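Local coordinates for protein putative xanthine dehydrogenase YAGS fad-binding subunit (Escherichia coli, PDB 5G5G) that binds the molybdenum ion and pterin cytosine dinucleotide of a periplasmic aldehyde oxidase, where it probably oxidises aldehydes to carboxylic acids, at residues C[175-180]-C[288-293]; C[163-168]-C[301-306]; C[447-452]-C[517-522]; C[462-467]-C[500-505]; C[398-403]-C[675-680]. All coordinates share one frame; numbering follows the deposited sequence.

Contact 1: C[175-180]-C[288-293]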
# COMPACT_ATOMS: atom_id res chain seq x y z
N LYS C 175 -13.79 -27.01 25.18
CA LYS C 175 -14.05 -26.66 23.81
C LYS C 175 -14.38 -25.21 23.61
O LYS C 175 -14.77 -24.53 24.54
CB LYS C 175 -15.18 -27.51 23.26
CG LYS C 175 -16.53 -27.22 23.88
CD LYS C 175 -17.49 -28.39 23.87
CE LYS C 175 -17.13 -29.41 24.95
NZ LYS C 175 -17.96 -30.64 25.01
N ILE C 176 -14.23 -24.77 22.37
CA ILE C 176 -14.64 -23.40 21.96
C ILE C 176 -15.55 -23.47 20.74
O ILE C 176 -15.50 -24.44 19.99
CB ILE C 176 -13.44 -22.44 21.68
CG1 ILE C 176 -12.60 -22.92 20.51
CG2 ILE C 176 -12.56 -22.28 22.91
CD1 ILE C 176 -13.04 -22.33 19.17
N ASP C 177 -16.41 -22.45 20.61
CA ASP C 177 -17.31 -22.25 19.46
C ASP C 177 -17.32 -20.75 19.25
O ASP C 177 -17.84 -20.03 20.09
CB ASP C 177 -18.72 -22.78 19.75
CG ASP C 177 -19.69 -22.60 18.58
OD1 ASP C 177 -19.56 -21.62 17.86
OD2 ASP C 177 -20.63 -23.40 18.40
N ALA C 178 -16.71 -20.28 18.17
CA ALA C 178 -16.50 -18.85 17.98
C ALA C 178 -16.58 -18.53 16.53
O ALA C 178 -16.32 -19.41 15.70
CB ALA C 178 -15.14 -18.40 18.52
N THR C 179 -16.95 -17.28 16.24
CA THR C 179 -17.10 -16.79 14.88
C THR C 179 -16.15 -15.62 14.72
O THR C 179 -16.03 -14.80 15.61
CB THR C 179 -18.57 -16.38 14.59
OG1 THR C 179 -19.41 -17.55 14.74
CG2 THR C 179 -18.80 -15.79 13.20
N TYR C 180 -15.55 -15.55 13.54
CA TYR C 180 -14.54 -14.54 13.20
C TYR C 180 -14.84 -13.97 11.81
O TYR C 180 -15.42 -14.62 10.94
CB TYR C 180 -13.11 -15.10 13.21
CG TYR C 180 -12.76 -15.86 14.46
CD1 TYR C 180 -13.16 -17.20 14.62
CD2 TYR C 180 -12.07 -15.26 15.49
CE1 TYR C 180 -12.86 -17.87 15.79
CE2 TYR C 180 -11.77 -15.93 16.66
CZ TYR C 180 -12.16 -17.24 16.80
OH TYR C 180 -11.95 -17.92 17.98
N HIS C 288 -16.62 -19.88 11.06
CA HIS C 288 -17.15 -20.49 12.29
C HIS C 288 -16.24 -21.66 12.66
O HIS C 288 -16.11 -22.61 11.88
CB HIS C 288 -18.59 -20.93 12.03
CG HIS C 288 -19.29 -21.42 13.25
ND1 HIS C 288 -20.36 -22.27 13.19
CD2 HIS C 288 -19.06 -21.19 14.56
CE1 HIS C 288 -20.78 -22.54 14.43
NE2 HIS C 288 -20.00 -21.89 15.28
N LEU C 289 -15.64 -21.59 13.85
CA LEU C 289 -14.68 -22.58 14.33
C LEU C 289 -15.19 -23.22 15.62
O LEU C 289 -15.54 -22.50 16.57
CB LEU C 289 -13.34 -21.92 14.59
CG LEU C 289 -12.48 -21.84 13.33
CD1 LEU C 289 -11.40 -20.78 13.48
CD2 LEU C 289 -11.82 -23.17 13.05
N ARG C 290 -15.24 -24.55 15.62
CA ARG C 290 -15.64 -25.31 16.80
C ARG C 290 -14.51 -26.32 17.03
O ARG C 290 -14.26 -27.18 16.16
CB ARG C 290 -16.98 -25.99 16.58
CG ARG C 290 -18.08 -25.00 16.19
CD ARG C 290 -19.26 -25.76 15.64
NE ARG C 290 -19.99 -26.34 16.71
CZ ARG C 290 -20.86 -27.36 16.61
NH1 ARG C 290 -21.11 -27.97 15.42
NH2 ARG C 290 -21.51 -27.78 17.69
N ILE C 291 -13.81 -26.18 18.15
CA ILE C 291 -12.66 -27.04 18.46
C ILE C 291 -12.78 -27.57 19.87
O ILE C 291 -13.00 -26.83 20.79
CB ILE C 291 -11.31 -26.32 18.32
CG1 ILE C 291 -11.32 -25.41 17.06
CG2 ILE C 291 -10.19 -27.34 18.28
CD1 ILE C 291 -10.05 -24.63 16.80
N GLY C 292 -12.59 -28.89 20.01
CA GLY C 292 -12.60 -29.53 21.30
C GLY C 292 -11.37 -30.35 21.55
O GLY C 292 -10.78 -30.90 20.60
N ALA C 293 -10.99 -30.42 22.83
CA ALA C 293 -9.84 -31.19 23.28
C ALA C 293 -10.20 -32.05 24.48
O ALA C 293 -11.18 -31.80 25.17
CB ALA C 293 -8.70 -30.25 23.66
O HOH W 1 -21.43 -25.68 19.47

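Contact 2: C[163-168]-C[301-306]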
# COMPACT_ATOMS: atom_id res chain seq x y z
N GLY C 163 -13.76 -39.05 10.66
CA GLY C 163 -14.30 -39.53 11.94
C GLY C 163 -15.68 -38.98 12.23
O GLY C 163 -16.49 -38.83 11.33
N ASP C 164 -15.95 -38.63 13.48
CA ASP C 164 -17.26 -38.19 13.91
C ASP C 164 -17.10 -36.87 14.67
O ASP C 164 -16.98 -36.87 15.88
CB ASP C 164 -17.86 -39.26 14.78
CG ASP C 164 -19.20 -38.87 15.38
OD1 ASP C 164 -19.84 -37.89 14.98
OD2 ASP C 164 -19.58 -39.58 16.31
N PHE C 165 -17.08 -35.75 13.93
CA PHE C 165 -16.90 -34.44 14.56
C PHE C 165 -17.95 -34.17 15.64
O PHE C 165 -17.62 -33.78 16.76
CB PHE C 165 -16.85 -33.27 13.56
CG PHE C 165 -16.90 -31.96 14.30
CD1 PHE C 165 -15.77 -31.51 14.94
CD2 PHE C 165 -18.12 -31.33 14.52
CE1 PHE C 165 -15.80 -30.38 15.74
CE2 PHE C 165 -18.20 -30.21 15.33
CZ PHE C 165 -17.04 -29.74 15.95
N ASP C 166 -19.21 -34.39 15.33
CA ASP C 166 -20.28 -33.94 16.23
C ASP C 166 -20.22 -34.68 17.55
O ASP C 166 -20.34 -34.10 18.62
CB ASP C 166 -21.66 -34.19 15.62
CG ASP C 166 -21.93 -33.32 14.42
OD1 ASP C 166 -21.40 -32.24 14.32
OD2 ASP C 166 -22.73 -33.75 13.57
N GLY C 167 -20.04 -35.99 17.45
CA GLY C 167 -19.91 -36.83 18.62
C GLY C 167 -18.73 -36.46 19.47
O GLY C 167 -18.86 -36.39 20.71
N ALA C 168 -17.59 -36.23 18.84
CA ALA C 168 -16.35 -35.98 19.55
C ALA C 168 -16.42 -34.59 20.23
O ALA C 168 -15.89 -34.39 21.30
CB ALA C 168 -15.14 -36.06 18.61
N ALA C 301 -11.55 -32.85 18.16
CA ALA C 301 -12.65 -32.46 17.29
C ALA C 301 -12.37 -31.09 16.72
O ALA C 301 -12.09 -30.16 17.47
CB ALA C 301 -13.95 -32.47 18.09
N ILE C 302 -12.35 -30.95 15.38
CA ILE C 302 -12.10 -29.66 14.77
C ILE C 302 -13.05 -29.48 13.59
O ILE C 302 -13.15 -30.33 12.71
CB ILE C 302 -10.62 -29.44 14.35
CG1 ILE C 302 -10.45 -28.05 13.71
CG2 ILE C 302 -10.10 -30.56 13.41
CD1 ILE C 302 -8.98 -27.66 13.70
N SER C 303 -13.80 -28.39 13.63
CA SER C 303 -14.74 -28.02 12.59
C SER C 303 -14.42 -26.58 12.18
O SER C 303 -14.26 -25.67 13.04
CB SER C 303 -16.18 -28.12 13.05
OG SER C 303 -17.11 -27.55 12.10
N HIS C 304 -14.29 -26.35 10.87
CA HIS C 304 -14.03 -24.99 10.38
C HIS C 304 -14.89 -24.80 9.13
O HIS C 304 -14.77 -25.55 8.15
CB HIS C 304 -12.57 -24.83 10.07
CG HIS C 304 -12.13 -23.42 9.79
ND1 HIS C 304 -10.79 -23.09 9.70
CD2 HIS C 304 -12.82 -22.28 9.58
CE1 HIS C 304 -10.68 -21.80 9.47
NE2 HIS C 304 -11.90 -21.29 9.36
N GLU C 305 -15.82 -23.85 9.20
CA GLU C 305 -16.62 -23.48 8.02
C GLU C 305 -16.33 -22.02 7.71
O GLU C 305 -16.14 -21.23 8.62
CB GLU C 305 -18.09 -23.73 8.24
CG GLU C 305 -18.42 -25.19 8.42
CD GLU C 305 -19.89 -25.50 8.51
OE1 GLU C 305 -20.68 -24.62 8.90
OE2 GLU C 305 -20.26 -26.65 8.17
N SER C 306 -16.25 -21.69 6.44
CA SER C 306 -16.03 -20.32 6.01
C SER C 306 -16.96 -19.91 4.89
O SER C 306 -17.20 -20.68 3.94
CB SER C 306 -14.59 -20.15 5.55
OG SER C 306 -14.30 -18.77 5.31

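Contact 3: C[447-452]-C[517-522]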
# COMPACT_ATOMS: atom_id res chain seq x y z
N SER C 447 8.67 -25.67 -15.28
CA SER C 447 9.36 -24.44 -15.54
C SER C 447 10.59 -24.64 -16.35
O SER C 447 11.33 -25.59 -16.12
CB SER C 447 9.72 -23.76 -14.22
OG SER C 447 10.17 -22.41 -14.41
N GLY C 448 10.85 -23.74 -17.29
CA GLY C 448 11.98 -23.86 -18.20
C GLY C 448 12.85 -22.63 -18.31
O GLY C 448 12.49 -21.55 -17.85
N ALA C 449 14.02 -22.83 -18.91
CA ALA C 449 15.01 -21.79 -19.05
C ALA C 449 15.99 -22.12 -20.15
O ALA C 449 16.17 -23.27 -20.54
CB ALA C 449 15.76 -21.60 -17.73
N ARG C 450 16.60 -21.08 -20.71
CA ARG C 450 17.68 -21.22 -21.67
C ARG C 450 18.90 -20.60 -21.01
O ARG C 450 18.82 -19.52 -20.43
CB ARG C 450 17.29 -20.47 -22.95
CG ARG C 450 18.28 -20.54 -24.07
CD ARG C 450 17.66 -20.19 -25.44
NE ARG C 450 16.86 -18.96 -25.43
CZ ARG C 450 15.57 -18.80 -25.74
NH1 ARG C 450 14.75 -19.80 -26.09
NH2 ARG C 450 15.06 -17.60 -25.68
N VAL C 451 20.02 -21.32 -21.01
CA VAL C 451 21.27 -20.84 -20.41
C VAL C 451 22.37 -20.96 -21.46
O VAL C 451 22.50 -22.00 -22.11
CB VAL C 451 21.65 -21.62 -19.16
CG1 VAL C 451 22.90 -21.02 -18.49
CG2 VAL C 451 20.50 -21.62 -18.18
N HIS C 452 23.13 -19.90 -21.63
CA HIS C 452 24.23 -19.85 -22.62
C HIS C 452 25.57 -19.64 -21.93
O HIS C 452 25.66 -18.80 -20.99
CB HIS C 452 24.12 -18.69 -23.54
CG HIS C 452 22.77 -18.50 -24.14
ND1 HIS C 452 22.46 -18.98 -25.39
CD2 HIS C 452 21.68 -17.84 -23.70
CE1 HIS C 452 21.23 -18.61 -25.71
NE2 HIS C 452 20.74 -17.91 -24.71
N SER C 517 14.87 -24.38 -10.34
CA SER C 517 14.93 -25.77 -10.78
C SER C 517 15.00 -25.90 -12.31
O SER C 517 15.63 -26.80 -12.83
CB SER C 517 13.81 -26.62 -10.22
OG SER C 517 13.95 -26.75 -8.81
N GLY C 518 14.30 -25.02 -13.03
CA GLY C 518 14.42 -25.10 -14.49
C GLY C 518 15.80 -24.65 -14.94
O GLY C 518 16.36 -25.19 -15.88
N VAL C 519 16.37 -23.66 -14.25
CA VAL C 519 17.76 -23.27 -14.54
C VAL C 519 18.71 -24.42 -14.20
O VAL C 519 19.60 -24.76 -15.01
CB VAL C 519 18.14 -21.92 -13.80
CG1 VAL C 519 19.65 -21.66 -13.87
CG2 VAL C 519 17.34 -20.79 -14.36
N TYR C 520 18.46 -25.10 -13.09
CA TYR C 520 19.19 -26.33 -12.76
C TYR C 520 19.18 -27.32 -13.93
O TYR C 520 20.23 -27.85 -14.35
CB TYR C 520 18.62 -26.97 -11.49
CG TYR C 520 19.29 -28.26 -11.09
CD1 TYR C 520 18.94 -29.48 -11.68
CD2 TYR C 520 20.34 -28.25 -10.17
CE1 TYR C 520 19.58 -30.66 -11.34
CE2 TYR C 520 20.98 -29.42 -9.81
CZ TYR C 520 20.60 -30.63 -10.40
OH TYR C 520 21.25 -31.79 -10.05
N ALA C 521 17.99 -27.55 -14.48
CA ALA C 521 17.83 -28.52 -15.56
C ALA C 521 18.61 -28.08 -16.78
O ALA C 521 19.34 -28.88 -17.36
CB ALA C 521 16.37 -28.69 -15.88
N ALA C 522 18.51 -26.79 -17.13
CA ALA C 522 19.24 -26.24 -18.29
C ALA C 522 20.77 -26.32 -18.06
O ALA C 522 21.52 -26.73 -18.94
CB ALA C 522 18.78 -24.85 -18.64

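Contact 4: C[462-467]-C[500-505]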
# COMPACT_ATOMS: atom_id res chain seq x y z
N GLU C 462 18.07 -16.90 -19.74
CA GLU C 462 16.80 -16.34 -20.23
C GLU C 462 15.64 -17.21 -19.77
O GLU C 462 15.63 -18.41 -20.02
CB GLU C 462 16.77 -16.29 -21.74
CG GLU C 462 17.87 -15.40 -22.34
CD GLU C 462 18.18 -15.65 -23.80
OE1 GLU C 462 18.10 -16.81 -24.28
OE2 GLU C 462 18.58 -14.68 -24.45
N THR C 463 14.65 -16.59 -19.17
CA THR C 463 13.39 -17.27 -18.84
C THR C 463 12.27 -16.22 -18.69
O THR C 463 12.54 -15.09 -18.32
CB THR C 463 13.57 -18.14 -17.58
OG1 THR C 463 12.34 -18.78 -17.25
CG2 THR C 463 14.11 -17.30 -16.38
N ASP C 464 11.03 -16.59 -18.94
CA ASP C 464 9.95 -15.61 -18.80
C ASP C 464 9.50 -15.38 -17.33
O ASP C 464 8.53 -14.64 -17.05
CB ASP C 464 8.75 -15.97 -19.68
CG ASP C 464 7.81 -17.01 -19.07
OD1 ASP C 464 8.12 -17.60 -17.99
OD2 ASP C 464 6.74 -17.29 -19.70
N MET C 465 10.18 -16.03 -16.40
CA MET C 465 9.95 -15.74 -14.98
C MET C 465 10.03 -14.26 -14.66
O MET C 465 10.79 -13.54 -15.30
CB MET C 465 10.99 -16.49 -14.14
CG MET C 465 10.82 -16.32 -12.67
SD MET C 465 9.22 -16.92 -12.07
CE MET C 465 9.37 -16.41 -10.40
N THR C 466 9.21 -13.82 -13.72
CA THR C 466 9.19 -12.42 -13.28
C THR C 466 9.87 -12.22 -11.95
O THR C 466 10.01 -13.17 -11.09
CB THR C 466 7.73 -11.92 -13.21
OG1 THR C 466 6.95 -12.84 -12.40
CG2 THR C 466 7.15 -11.82 -14.57
N ASP C 467 10.29 -10.97 -11.76
CA ASP C 467 10.82 -10.48 -10.49
C ASP C 467 9.95 -9.35 -10.11
O ASP C 467 10.02 -8.27 -10.69
CB ASP C 467 12.31 -10.05 -10.58
CG ASP C 467 12.94 -9.83 -9.20
OD1 ASP C 467 12.16 -9.43 -8.27
OD2 ASP C 467 14.16 -10.09 -9.07
N PHE C 500 11.14 -15.68 -24.20
CA PHE C 500 12.00 -16.61 -23.46
C PHE C 500 11.22 -17.84 -23.07
O PHE C 500 10.00 -17.86 -23.12
CB PHE C 500 12.48 -15.94 -22.18
CG PHE C 500 13.28 -14.67 -22.39
CD1 PHE C 500 14.03 -14.44 -23.57
CD2 PHE C 500 13.33 -13.75 -21.37
CE1 PHE C 500 14.76 -13.28 -23.73
CE2 PHE C 500 14.05 -12.60 -21.54
CZ PHE C 500 14.76 -12.36 -22.70
N PRO C 501 11.90 -18.88 -22.57
CA PRO C 501 11.15 -20.08 -22.23
C PRO C 501 10.14 -19.91 -21.13
O PRO C 501 10.29 -19.03 -20.26
CB PRO C 501 12.26 -21.06 -21.78
CG PRO C 501 13.41 -20.68 -22.63
CD PRO C 501 13.34 -19.16 -22.70
N VAL C 502 9.10 -20.72 -21.18
CA VAL C 502 8.00 -20.65 -20.21
C VAL C 502 8.40 -21.15 -18.82
O VAL C 502 8.75 -22.35 -18.62
CB VAL C 502 6.77 -21.42 -20.72
CG1 VAL C 502 5.63 -21.39 -19.69
CG2 VAL C 502 6.28 -20.82 -22.05
N SER C 503 8.39 -20.24 -17.86
CA SER C 503 8.48 -20.58 -16.43
C SER C 503 7.11 -20.76 -15.79
O SER C 503 6.08 -20.50 -16.40
CB SER C 503 9.21 -19.45 -15.71
OG SER C 503 8.34 -18.37 -15.47
N ALA C 504 7.11 -21.12 -14.51
CA ALA C 504 5.86 -21.17 -13.75
C ALA C 504 5.35 -19.80 -13.30
O ALA C 504 4.24 -19.72 -12.78
CB ALA C 504 5.97 -22.09 -12.55
N GLY C 505 6.13 -18.75 -13.51
CA GLY C 505 5.78 -17.41 -13.05
C GLY C 505 5.83 -17.19 -11.56
O GLY C 505 6.24 -18.07 -10.79
O HOH W 2 5.16 -17.74 -17.38
O HOH W 3 7.10 -17.21 -22.36

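Contact 5: C[398-403]-C[675-680]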
# COMPACT_ATOMS: atom_id res chain seq x y z
N ARG C 398 8.73 -32.91 5.17
CA ARG C 398 9.30 -32.60 6.45
C ARG C 398 8.58 -31.46 7.13
O ARG C 398 8.04 -30.55 6.49
CB ARG C 398 10.76 -32.29 6.41
CG ARG C 398 11.22 -31.09 5.69
CD ARG C 398 12.76 -31.08 5.71
NE ARG C 398 13.29 -30.97 7.11
CZ ARG C 398 14.58 -30.83 7.46
NH1 ARG C 398 15.52 -30.72 6.53
NH2 ARG C 398 14.91 -30.73 8.75
N ARG C 399 8.59 -31.50 8.44
CA ARG C 399 7.74 -30.56 9.16
C ARG C 399 8.42 -30.24 10.47
O ARG C 399 8.54 -31.13 11.31
CB ARG C 399 6.34 -31.15 9.41
CG ARG C 399 5.52 -30.32 10.37
CD ARG C 399 4.09 -30.79 10.40
NE ARG C 399 3.41 -30.27 11.58
CZ ARG C 399 2.12 -29.98 11.66
NH1 ARG C 399 1.33 -30.08 10.61
NH2 ARG C 399 1.62 -29.56 12.84
N GLN C 400 8.77 -28.96 10.60
CA GLN C 400 9.48 -28.44 11.74
C GLN C 400 8.73 -27.32 12.44
O GLN C 400 9.37 -26.37 12.95
CB GLN C 400 10.84 -27.87 11.27
CG GLN C 400 11.67 -28.90 10.60
CD GLN C 400 13.12 -28.50 10.60
OE1 GLN C 400 13.89 -29.01 11.43
NE2 GLN C 400 13.51 -27.62 9.67
N LEU C 401 7.39 -27.41 12.50
CA LEU C 401 6.65 -26.40 13.19
C LEU C 401 7.06 -26.31 14.66
O LEU C 401 7.23 -25.20 15.19
CB LEU C 401 5.15 -26.65 13.10
CG LEU C 401 4.28 -25.66 13.88
CD1 LEU C 401 4.40 -24.24 13.33
CD2 LEU C 401 2.83 -26.11 13.84
N ILE C 402 7.18 -27.47 15.32
CA ILE C 402 7.62 -27.51 16.72
C ILE C 402 8.88 -26.70 16.91
O ILE C 402 8.97 -25.81 17.80
CB ILE C 402 7.82 -28.96 17.17
CG1 ILE C 402 6.47 -29.73 17.23
CG2 ILE C 402 8.52 -29.01 18.51
CD1 ILE C 402 6.57 -31.20 17.64
N GLU C 403 9.86 -26.97 16.04
CA GLU C 403 11.15 -26.27 16.11
C GLU C 403 11.07 -24.76 15.81
O GLU C 403 11.80 -23.97 16.45
CB GLU C 403 12.15 -26.97 15.21
CG GLU C 403 12.52 -28.34 15.73
CD GLU C 403 11.58 -29.51 15.32
OE1 GLU C 403 10.56 -29.34 14.58
OE2 GLU C 403 11.86 -30.64 15.84
N LEU C 675 15.13 -21.62 9.76
CA LEU C 675 15.67 -22.94 10.05
C LEU C 675 16.19 -23.56 8.77
O LEU C 675 15.67 -23.30 7.67
CB LEU C 675 14.56 -23.84 10.63
CG LEU C 675 13.97 -23.36 11.96
CD1 LEU C 675 13.04 -24.41 12.58
CD2 LEU C 675 15.02 -23.02 12.98
N ASP C 676 17.25 -24.34 8.87
CA ASP C 676 17.75 -25.17 7.74
C ASP C 676 16.62 -26.20 7.56
O ASP C 676 16.41 -27.02 8.44
CB ASP C 676 19.06 -25.99 8.08
CG ASP C 676 20.44 -25.24 7.84
OD1 ASP C 676 20.42 -24.08 7.40
OD2 ASP C 676 21.56 -25.85 8.12
N ASP C 677 15.91 -26.17 6.48
CA ASP C 677 14.80 -27.04 6.30
C ASP C 677 14.93 -27.75 4.95
O ASP C 677 13.95 -28.13 4.35
CB ASP C 677 13.57 -26.17 6.40
CG ASP C 677 12.30 -26.92 6.40
OD1 ASP C 677 12.18 -27.87 7.24
OD2 ASP C 677 11.39 -26.54 5.58
N THR C 678 16.16 -27.97 4.53
CA THR C 678 16.51 -28.56 3.22
C THR C 678 15.63 -29.77 2.93
O THR C 678 15.58 -30.73 3.75
CB THR C 678 17.99 -29.02 3.25
OG1 THR C 678 18.79 -27.87 3.52
CG2 THR C 678 18.43 -29.61 1.96
N ASP C 679 14.89 -29.71 1.82
CA ASP C 679 13.84 -30.67 1.55
C ASP C 679 14.06 -31.31 0.21
O ASP C 679 13.59 -30.81 -0.78
CB ASP C 679 12.44 -30.04 1.64
CG ASP C 679 11.32 -31.10 1.75
OD1 ASP C 679 11.60 -32.28 1.42
OD2 ASP C 679 10.22 -30.75 2.23
N PRO C 680 14.75 -32.45 0.19
CA PRO C 680 15.00 -33.13 -1.10
C PRO C 680 13.76 -33.71 -1.78
O PRO C 680 13.86 -34.09 -2.95
CB PRO C 680 15.97 -34.23 -0.76
CG PRO C 680 15.96 -34.38 0.69
CD PRO C 680 15.32 -33.21 1.33
O HOH W 4 9.38 -27.87 7.97

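Contact 1: C[175-180]-C[288-293]
D177 stands between H288 and R290 on one face of an antiparallel strand pair and gives each of its carboxylate oxygens to a different neighbour. OD1 of D177 accepts from NE2 of H288 at 2.6 Å. The oxygen lies in the plane of the imidazole, so the N-H meets it edge-on, but it is approached on its syn side with the donor 35° out of the carboxylate plane. Ring and carboxylate are therefore twisted against each other rather than coplanar. Both groups reach this position because CG is anti to the backbone N in each residue (chi1 180° for D177, -173° for H288). R290 runs alongside D177, pointing the same way, and its NE forms a long salt bridge of 3.5 Å to OD2 of D177. A water completes the arrangement: it donates to OD2 of D177 at 2.6 Å and accepts from NH2 of R290 at 2.8 Å. F169 adds a cation-pi contact to R290.

The opposite face is largely apolar. CD1 of I176 rests on CG1 of I291 at 4.1 Å, while Y180, whose hydroxyl is bonded to E367, packs against helix 354-372. Between the faces, I176 pairs with I291 and A178 with L289 through reciprocal N-H to O=C bonds; A178 O receives L289 N at 2.9 Å. Strand 174-182 is thereby held at the margin of its five-stranded mixed sheet. With one carboxylate facing both an imidazole N-H and a guanidinium, D177 is likely to remain ionised and to favour a protonated H288.

Contact 2: C[163-168]-C[301-306]
F165 makes this an apolar helix-on-sheet contact: the first turn of helix 165-171 lies against strand 299-310, with one aromatic ring doing most of the touching. CG of F165 is anti to the backbone N (chi1 170°), which drops the ring onto the strand. CB of S303 sits over one face, 3.5 Å from the centroid of the F165 ring and 16° off its normal, a CH-pi contact displaced toward the rim. The ring's edge meets the backbone instead, with CD1 of F165 3.5 Å from N of I302. CE1 of F165 also touches CB of A301 at 3.6 Å, and one turn further on CB of A168 reaches the same A301 CB at 3.8 Å.

The helix lies in the connection between strands 160-162 and 174-182, the outermost strands within this chain of a five-stranded mixed sheet, and packs on one face of it. D164 is its N-cap: OD1 of D164 accepts from N of G167 at 3.1 Å, approached from above the carboxylate plane, while the D164 carbonyl takes the N-H of A168. With an alanine in place of F165, the CB of S303 would probably lose the ring beneath it and a gap would open between the helix start and the strand. F169 meets the F165 ring at about 30° between planes, and R290 of the adjoining strand 285-293 packs against F165 as well.

Contact 3: C[447-452]-C[517-522]
G518 O, on the helix side of the contact, accepts the helical hydrogen bond from N of A522 at 3.0 Å, with CB of A449 loosely beside it at 4.1 Å. No hydrogen bond joins the two segments; the contact is built from small side chains and carbonyl oxygens packed closely. Its closest backbone approach is at G518, whose CA comes within 3.5 Å of O of S447 in a CA-H...O contact. A side chain on G518 would put its CB about 2.6 Å from S447 O, so this approach depends on the glycine.

Further along, the methyl groups take over. CB of A449 meets CG2 of V519 at 3.8 Å, and CB of A522 touches two strand groups, 3.6 Å from O of A449 and 3.7 Å from CG2 of V451. The branch of V451 explains that last touch: CG1 is anti to the backbone N (chi1 -175°), which leaves CG2 beside the N and directed at the alanine. The other branch of V519, CG1, approaches the same V451 CG2 only loosely. V519 also packs against L476, T479 and A480 of helix 472-484, so the two helices share this ground.

R450 points away from the helix and forms salt bridges with E462 and E569. The strand and helix segments cross at -47°, with axes 6.4 Å apart at closest. This is the close packing of a small-residue helix on an interior strand of a mixed sheet, characteristic of a layered alpha/beta domain, here in a molybdopterin cofactor-binding region.

Contact 4: C[462-467]-C[500-505]
D464 and S503 both turn their side chains between their own backbone N and carbonyl carbon (chi1 82° and 79°), and these torsions bring carboxylate and hydroxyl together. OD1 of D464 is gripped twice by one residue: OG of S503 donates to it at 2.6 Å, nearly in line with the C-O bond, and N of S503 donates at 2.7 Å from above the carboxylate plane. The same hydroxyl accepts from N of G505 at 3.0 Å, forming an ST turn. OD2 of D464 takes a hydrogen bond from a water that also donates to O of S503. The backbone adds a third direct link, from N of D464 to O of P501 at 2.9 Å.

With an alanine in place of D464, N and OG of S503 would probably lose their shared acceptor, and the hydroxyl would be left with less to fix its rotation.

At the other end, F500 lays its ring beside the strand end. CB of E462 lies over one face, 4.0 Å from the F500 ring centroid, while the ring edge meets O of T463, with CD2 of F500 3.4 Å from it. The carboxylate of E462 is bound elsewhere, to R450 and H452. M465, bent at chi2 (61°), brings its SD within 3.4 Å of O of G505. These loops follow strands 459-462 and 491-494, parallel neighbours joined through helix 472-484 in a beta-alpha-beta unit, and M465, in the first of them, touches the pterin cytosine dinucleotide and forms part of its pocket.

Contact 5: C[398-403]-C[675-680]
L675 begins the loop after strand 669-674, which packs against the N-terminal end of helix 401-412, with Q400 at the N-cap position. CD1 of L675 rests on CB of E403 at 3.8 Å, the apolar end of an otherwise polar interface. D676 offers its carbonyl: O of D676 accepts from NE2 of Q400 at 3.2 Å, with the donor above the carbonyl plane. D677 then shares the same amide nitrogen, its OD1 lying 2.8 Å from NE2 of Q400 in a bent bond of 133° on the anti side of the carboxylate. The Q400 amide and the D677 carboxylate are nearly parallel. That oxygen also sits over one face of the R398 guanidinium, 3.3 Å from NE of R398, a purely electrostatic salt bridge because no N-H points at it. OD2 of D677 accepts from N of G614, so both of its oxygens are engaged. A bend at chi3 (-63°) turns the arginine tip to T678, where NH1 of R398 donates edge-on, in the guanidinium plane, to O of T678 at 2.8 Å. At D679, whose carboxylate is held by S397 and K688, the aliphatic part of R398 passes by, its CG 3.6 Å from OD2 of D679.

Overall arrangement
From the N terminus, contact 2 opens first, at 163-168, and contact 1 opens soon after at 175-180. Contact 1 closes at 288-293 and contact 2 at 301-306, one loop within the other, so an edge strand and its preceding helix are tied to neighbouring strands of a single sheet. The chain then enters a second set of loops. Contact 5 opens at 398-403 and closes only at 675-680, tying the start of helix 401-412 to the loop after strand 669-674. Inside that span, contact 3 sets helix 511-534 on strand 447-453 and encloses contact 4, which joins the loops after strands 459-462 and 491-494; the two touch. None of the loops cross.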